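Local coordinates for putative major capsid protein (Cafeteriavirus-dependent mavirus, PDB 6G44) that probably builds the icosahedral shell of the virophage particle, as a double jelly-roll major capsid protein that associates in trimers, at residues F79-L87 against M241-V251. Numbering follows the deposited sequence.
Sequences FTAEIKNIL and MIGIADDVKLV
Met241 lays its methyl over one face of the Phe79 ring: CE sits 3.7 Å from the ring centroid and 19° off the normal, the geometry of a CH-pi contact. The sulfur of this Met-aromatic pair approaches obliquely, SD lying 40° off the normal. A bend in the thioether at chi3 (-62°) turns the methyl across the ring face. At the ring's edge, near its plane, comes CD1 of Ile242, which also touches Ala81, with 4.0 Å between Ile242 CD1 and Ala81 CB. Next along the strand, Ile83 and Ile244 reach for each other tip to tip, Ile83 CG2 to Ile244 CD1 at 3.8 Å. That branch of Ile83 stands anti to the backbone N, while Ile96 of strand 96-98 borders both isoleucines.

The strand axes stay 10.3 Å apart at closest approach, so these side chains, not backbone pairing, join strand 79-84, the end of strand 74-84 in the large antiparallel sheet, to strand 242-244 of a separate two-stranded sheet. Past a type I turn from Ala245 to Val248 the chains converge. Ile86 and Leu250 form a single bridge with the antiparallel bonding pattern, a non-hydrogen-bonded pair flanked by Val251 N to Asn85 O and Leu87 N to Lys249 O, both 2.9 Å long and nearly straight. Leu250 CA adds a CA-H...O contact to Asn85 O, while Asn85 ND2 hydrogen-bonds to Asp256 O. The aliphatic part of Lys249 runs beside Leu87. Chemically, the apolar part probably supplies adhesion between the two strands, and the two backbone bonds set the local register in the loops beyond.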
ATOM      1  N   PHE C  79     -14.435 -23.651 -16.273  1.00 13.04           N
ATOM      2  CA  PHE C  79     -14.267 -25.096 -16.318  1.00 13.54           C
ATOM      3  C   PHE C  79     -14.589 -25.680 -14.973  1.00 13.73           C
ATOM      4  O   PHE C  79     -14.725 -24.957 -13.971  1.00 13.29           O
ATOM      5  CB  PHE C  79     -12.834 -25.449 -16.705  1.00 13.92           C
ATOM      6  CG  PHE C  79     -11.788 -24.835 -15.788  1.00 13.70           C
ATOM      7  CD1 PHE C  79     -11.380 -25.491 -14.631  1.00 14.69           C
ATOM      8  CD2 PHE C  79     -11.262 -23.575 -16.067  1.00 13.91           C
ATOM      9  CE1 PHE C  79     -10.432 -24.916 -13.784  1.00 14.12           C
ATOM     10  CE2 PHE C  79     -10.319 -22.991 -15.223  1.00 14.08           C
ATOM     11  CZ  PHE C  79      -9.917 -23.668 -14.086  1.00 14.32           C
ATOM     12  N   THR C  80     -14.680 -27.006 -14.941  1.00 13.72           N
ATOM     13  CA  THR C  80     -14.808 -27.760 -13.715  1.00 13.50           C
ATOM     14  C   THR C  80     -13.540 -28.582 -13.534  1.00 13.66           C
ATOM     15  O   THR C  80     -13.087 -29.224 -14.472  1.00 13.82           O
ATOM     16  CB  THR C  80     -16.046 -28.688 -13.746  1.00 14.26           C
ATOM     17  OG1 THR C  80     -17.230 -27.897 -13.890  1.00 14.92           O
ATOM     18  CG2 THR C  80     -16.138 -29.534 -12.491  1.00 14.47           C
ATOM     19  N   ALA C  81     -12.931 -28.514 -12.352  1.00 13.01           N
ATOM     20  CA  ALA C  81     -11.795 -29.346 -11.972  1.00 13.39           C
ATOM     21  C   ALA C  81     -12.244 -30.383 -10.972  1.00 14.35           C
ATOM     22  O   ALA C  81     -12.862 -30.039  -9.959  1.00 13.99           O
ATOM     23  CB  ALA C  81     -10.695 -28.494 -11.364  1.00 13.41           C
ATOM     24  N   GLU C  82     -11.913 -31.650 -11.248  1.00 14.09           N
ATOM     25  CA  GLU C  82     -12.121 -32.728 -10.290  1.00 14.88           C
ATOM     26  C   GLU C  82     -10.780 -33.141  -9.727  1.00 14.02           C
ATOM     27  O   GLU C  82      -9.897 -33.522 -10.474  1.00 13.97           O
ATOM     28  CB  GLU C  82     -12.797 -33.945 -10.943  1.00 16.14           C
ATOM     29  CG  GLU C  82     -13.082 -35.047  -9.923  1.00 18.08           C
ATOM     30  CD  GLU C  82     -13.874 -36.226 -10.475  1.00 20.72           C
ATOM     31  OE1 GLU C  82     -14.302 -37.053  -9.654  1.00 25.56           O
ATOM     32  OE2 GLU C  82     -14.047 -36.341 -11.696  1.00 22.57           O
ATOM     33  N   ILE C  83     -10.631 -33.028  -8.406  1.00 14.26           N
ATOM     34  CA  ILE C  83      -9.390 -33.364  -7.720  1.00 14.57           C
ATOM     35  C   ILE C  83      -9.611 -34.662  -6.963  1.00 14.58           C
ATOM     36  O   ILE C  83     -10.501 -34.734  -6.109  1.00 14.83           O
ATOM     37  CB  ILE C  83      -8.971 -32.266  -6.702  1.00 14.95           C
ATOM     38  CG1 ILE C  83      -8.862 -30.925  -7.427  1.00 15.45           C
ATOM     39  CG2 ILE C  83      -7.703 -32.701  -5.999  1.00 15.67           C
ATOM     40  CD1 ILE C  83      -8.734 -29.729  -6.499  1.00 15.97           C
ATOM     41  N   LYS C  84      -8.789 -35.661  -7.296  1.00 15.22           N
ATOM     42  CA  LYS C  84      -8.888 -36.996  -6.690  1.00 16.28           C
ATOM     43  C   LYS C  84      -7.674 -37.319  -5.837  1.00 16.56           C
ATOM     44  O   LYS C  84      -6.619 -36.678  -5.952  1.00 16.12           O
ATOM     45  CB  LYS C  84      -9.027 -38.060  -7.785  1.00 17.58           C
ATOM     46  CG  LYS C  84     -10.209 -37.836  -8.709  1.00 20.66           C
ATOM     47  CD  LYS C  84     -10.234 -38.889  -9.817  1.00 24.12           C
ATOM     48  CE  LYS C  84     -11.032 -38.422 -11.013  1.00 28.57           C
ATOM     49  NZ  LYS C  84     -10.665 -39.153 -12.269  1.00 32.69           N
ATOM     50  N   ASN C  85      -7.843 -38.349  -4.992  1.00 16.21           N
ATOM     51  CA  ASN C  85      -6.785 -38.901  -4.103  1.00 17.01           C
ATOM     52  C   ASN C  85      -6.625 -38.102  -2.805  1.00 16.26           C
ATOM     53  O   ASN C  85      -5.584 -38.186  -2.153  1.00 16.75           O
ATOM     54  CB  ASN C  85      -5.410 -39.057  -4.790  1.00 17.65           C
ATOM     55  CG  ASN C  85      -5.461 -39.895  -6.057  1.00 18.42           C
ATOM     56  OD1 ASN C  85      -6.389 -40.700  -6.252  1.00 20.65           O
ATOM     57  ND2 ASN C  85      -4.488 -39.689  -6.935  1.00 19.65           N
ATOM     58  N   ILE C  86      -7.678 -37.389  -2.405  1.00 16.64           N
ATOM     59  CA  ILE C  86      -7.690 -36.639  -1.159  1.00 16.69           C
ATOM     60  C   ILE C  86      -8.110 -37.557  -0.026  1.00 16.94           C
ATOM     61  O   ILE C  86      -9.167 -38.163  -0.091  1.00 17.37           O
ATOM     62  CB  ILE C  86      -8.675 -35.454  -1.224  1.00 16.95           C
ATOM     63  CG1 ILE C  86      -8.369 -34.540  -2.422  1.00 17.08           C
ATOM     64  CG2 ILE C  86      -8.634 -34.645   0.072  1.00 16.88           C
ATOM     65  CD1 ILE C  86      -9.468 -33.543  -2.690  1.00 17.47           C
ATOM     66  N   LEU C  87      -7.299 -37.611   1.028  1.00 16.68           N
ATOM     67  CA  LEU C  87      -7.627 -38.423   2.217  1.00 17.91           C
ATOM     68  C   LEU C  87      -9.056 -38.158   2.662  1.00 18.49           C
ATOM     69  O   LEU C  87      -9.509 -37.015   2.738  1.00 17.05           O
ATOM     70  CB  LEU C  87      -6.649 -38.134   3.362  1.00 18.71           C
ATOM     71  CG  LEU C  87      -6.771 -39.059   4.588  1.00 20.40           C
ATOM     72  CD1 LEU C  87      -6.249 -40.449   4.272  1.00 22.06           C
ATOM     73  CD2 LEU C  87      -6.007 -38.454   5.755  1.00 20.60           C
ATOM     74  N   MET C 241      -2.865 -24.521 -14.060  1.00 11.95           N
ATOM     75  CA  MET C 241      -3.917 -23.705 -13.414  1.00 12.45           C
ATOM     76  C   MET C 241      -4.123 -23.947 -11.930  1.00 12.00           C
ATOM     77  O   MET C 241      -4.427 -23.012 -11.227  1.00 12.32           O
ATOM     78  CB  MET C 241      -5.272 -23.899 -14.113  1.00 12.39           C
ATOM     79  CG  MET C 241      -5.253 -23.523 -15.569  1.00 12.97           C
ATOM     80  SD  MET C 241      -6.888 -23.443 -16.296  1.00 14.23           S
ATOM     81  CE  MET C 241      -7.436 -25.121 -16.093  1.00 13.19           C
ATOM     82  N   ILE C 242      -4.082 -25.200 -11.471  1.00 11.38           N
ATOM     83  CA  ILE C 242      -4.581 -25.599 -10.182  1.00 11.73           C
ATOM     84  C   ILE C 242      -3.481 -25.646  -9.128  1.00 11.47           C
ATOM     85  O   ILE C 242      -2.428 -26.223  -9.325  1.00 11.72           O
ATOM     86  CB  ILE C 242      -5.277 -26.991 -10.297  1.00 12.64           C
ATOM     87  CG1 ILE C 242      -6.393 -26.935 -11.362  1.00 13.01           C
ATOM     88  CG2 ILE C 242      -5.796 -27.481  -8.947  1.00 13.01           C
ATOM     89  CD1 ILE C 242      -7.589 -26.066 -10.999  1.00 14.01           C
ATOM     90  N   GLY C 243      -3.756 -24.988  -8.012  1.00 10.77           N
ATOM     91  CA  GLY C 243      -2.918 -25.069  -6.830  1.00 11.52           C
ATOM     92  C   GLY C 243      -3.528 -25.803  -5.666  1.00 10.75           C
ATOM     93  O   GLY C 243      -4.705 -25.605  -5.340  1.00 11.03           O
ATOM     94  N   ILE C 244      -2.716 -26.672  -5.038  1.00 11.58           N
ATOM     95  CA  ILE C 244      -3.124 -27.470  -3.878  1.00 11.71           C
ATOM     96  C   ILE C 244      -2.025 -27.335  -2.840  1.00 11.27           C
ATOM     97  O   ILE C 244      -0.867 -27.596  -3.132  1.00 11.74           O
ATOM     98  CB  ILE C 244      -3.363 -28.969  -4.233  1.00 12.49           C
ATOM     99  CG1 ILE C 244      -4.405 -29.089  -5.359  1.00 12.86           C
ATOM    100  CG2 ILE C 244      -3.822 -29.700  -2.992  1.00 12.68           C
ATOM    101  CD1 ILE C 244      -4.559 -30.483  -5.933  1.00 13.21           C
ATOM    102  N   ALA C 245      -2.402 -26.886  -1.640  1.00 11.31           N
ATOM    103  CA  ALA C 245      -1.464 -26.764  -0.528  1.00 12.01           C
ATOM    104  C   ALA C 245      -0.729 -28.081  -0.265  1.00 12.69           C
ATOM    105  O   ALA C 245      -1.288 -29.178  -0.415  1.00 13.11           O
ATOM    106  CB  ALA C 245      -2.168 -26.312   0.725  1.00 12.05           C
ATOM    107  N   ASP C 246       0.534 -27.949   0.110  1.00 12.39           N
ATOM    108  CA  ASP C 246       1.416 -29.087   0.340  1.00 14.10           C
ATOM    109  C   ASP C 246       1.103 -29.873   1.588  1.00 14.87           C
ATOM    110  O   ASP C 246       1.707 -30.932   1.759  1.00 17.85           O
ATOM    111  CB  ASP C 246       2.866 -28.598   0.289  1.00 14.49           C
ATOM    112  CG  ASP C 246       3.201 -28.026  -1.069  1.00 15.36           C
ATOM    113  OD1 ASP C 246       3.374 -28.846  -2.023  1.00 17.63           O
ATOM    114  OD2 ASP C 246       3.181 -26.779  -1.248  1.00 13.54           O
ATOM    115  N   ASP C 247       0.189 -29.398   2.442  1.00 14.21           N
ATOM    116  CA  ASP C 247      -0.247 -30.150   3.614  1.00 14.48           C
ATOM    117  C   ASP C 247      -1.621 -30.800   3.480  1.00 14.84           C
ATOM    118  O   ASP C 247      -2.118 -31.353   4.470  1.00 17.23           O
ATOM    119  CB  ASP C 247      -0.091 -29.357   4.919  1.00 14.77           C
ATOM    120  CG  ASP C 247      -0.970 -28.110   5.034  1.00 16.07           C
ATOM    121  OD1 ASP C 247      -1.532 -27.624   4.017  1.00 15.02           O
ATOM    122  OD2 ASP C 247      -1.061 -27.604   6.198  1.00 16.88           O
ATOM    123  N   VAL C 248      -2.192 -30.827   2.276  1.00 14.03           N
ATOM    124  CA  VAL C 248      -3.360 -31.683   2.021  1.00 14.21           C
ATOM    125  C   VAL C 248      -2.864 -33.127   2.040  1.00 14.64           C
ATOM    126  O   VAL C 248      -1.870 -33.453   1.416  1.00 16.14           O
ATOM    127  CB  VAL C 248      -4.036 -31.383   0.667  1.00 13.57           C
ATOM    128  CG1 VAL C 248      -5.220 -32.326   0.399  1.00 13.71           C
ATOM    129  CG2 VAL C 248      -4.527 -29.933   0.631  1.00 13.78           C
ATOM    130  N   LYS C 249      -3.583 -33.977   2.756  1.00 16.67           N
ATOM    131  CA  LYS C 249      -3.180 -35.378   2.889  1.00 17.85           C
ATOM    132  C   LYS C 249      -3.756 -36.225   1.746  1.00 17.68           C
ATOM    133  O   LYS C 249      -4.870 -35.972   1.245  1.00 17.10           O
ATOM    134  CB  LYS C 249      -3.633 -35.922   4.227  1.00 20.55           C
ATOM    135  CG  LYS C 249      -3.004 -35.229   5.430  1.00 23.48           C
ATOM    136  CD  LYS C 249      -3.499 -35.813   6.747  1.00 27.93           C
ATOM    137  CE  LYS C 249      -2.727 -35.234   7.926  1.00 31.31           C
ATOM    138  NZ  LYS C 249      -3.374 -35.539   9.235  1.00 35.54           N
ATOM    139  N   LEU C 250      -2.979 -37.240   1.366  1.00 18.21           N
ATOM    140  CA  LEU C 250      -3.281 -38.122   0.252  1.00 19.49           C
ATOM    141  C   LEU C 250      -3.852 -39.455   0.742  1.00 21.13           C
ATOM    142  O   LEU C 250      -3.495 -39.940   1.819  1.00 21.42           O
ATOM    143  CB  LEU C 250      -2.005 -38.413  -0.543  1.00 20.34           C
ATOM    144  CG  LEU C 250      -1.396 -37.278  -1.388  1.00 21.58           C
ATOM    145  CD1 LEU C 250       0.114 -37.438  -1.557  1.00 23.15           C
ATOM    146  CD2 LEU C 250      -2.053 -37.228  -2.753  1.00 21.59           C
ATOM    147  N   VAL C 251      -4.716 -40.046  -0.075  1.00 20.83           N
ATOM    148  CA  VAL C 251      -5.192 -41.432   0.099  0.50 21.13           C
ATOM    149  C   VAL C 251      -3.968 -42.345   0.169  1.00 22.43           C
ATOM    150  O   VAL C 251      -2.957 -42.089  -0.515  1.00 21.14           O
ATOM    151  CB  VAL C 251      -6.110 -41.854  -1.085  0.50 20.15           C
ATOM    152  CG1 VAL C 251      -6.389 -43.357  -1.099  0.50 19.26           C
ATOM    153  CG2 VAL C 251      -7.443 -41.129  -1.023  0.50 19.35           C
TER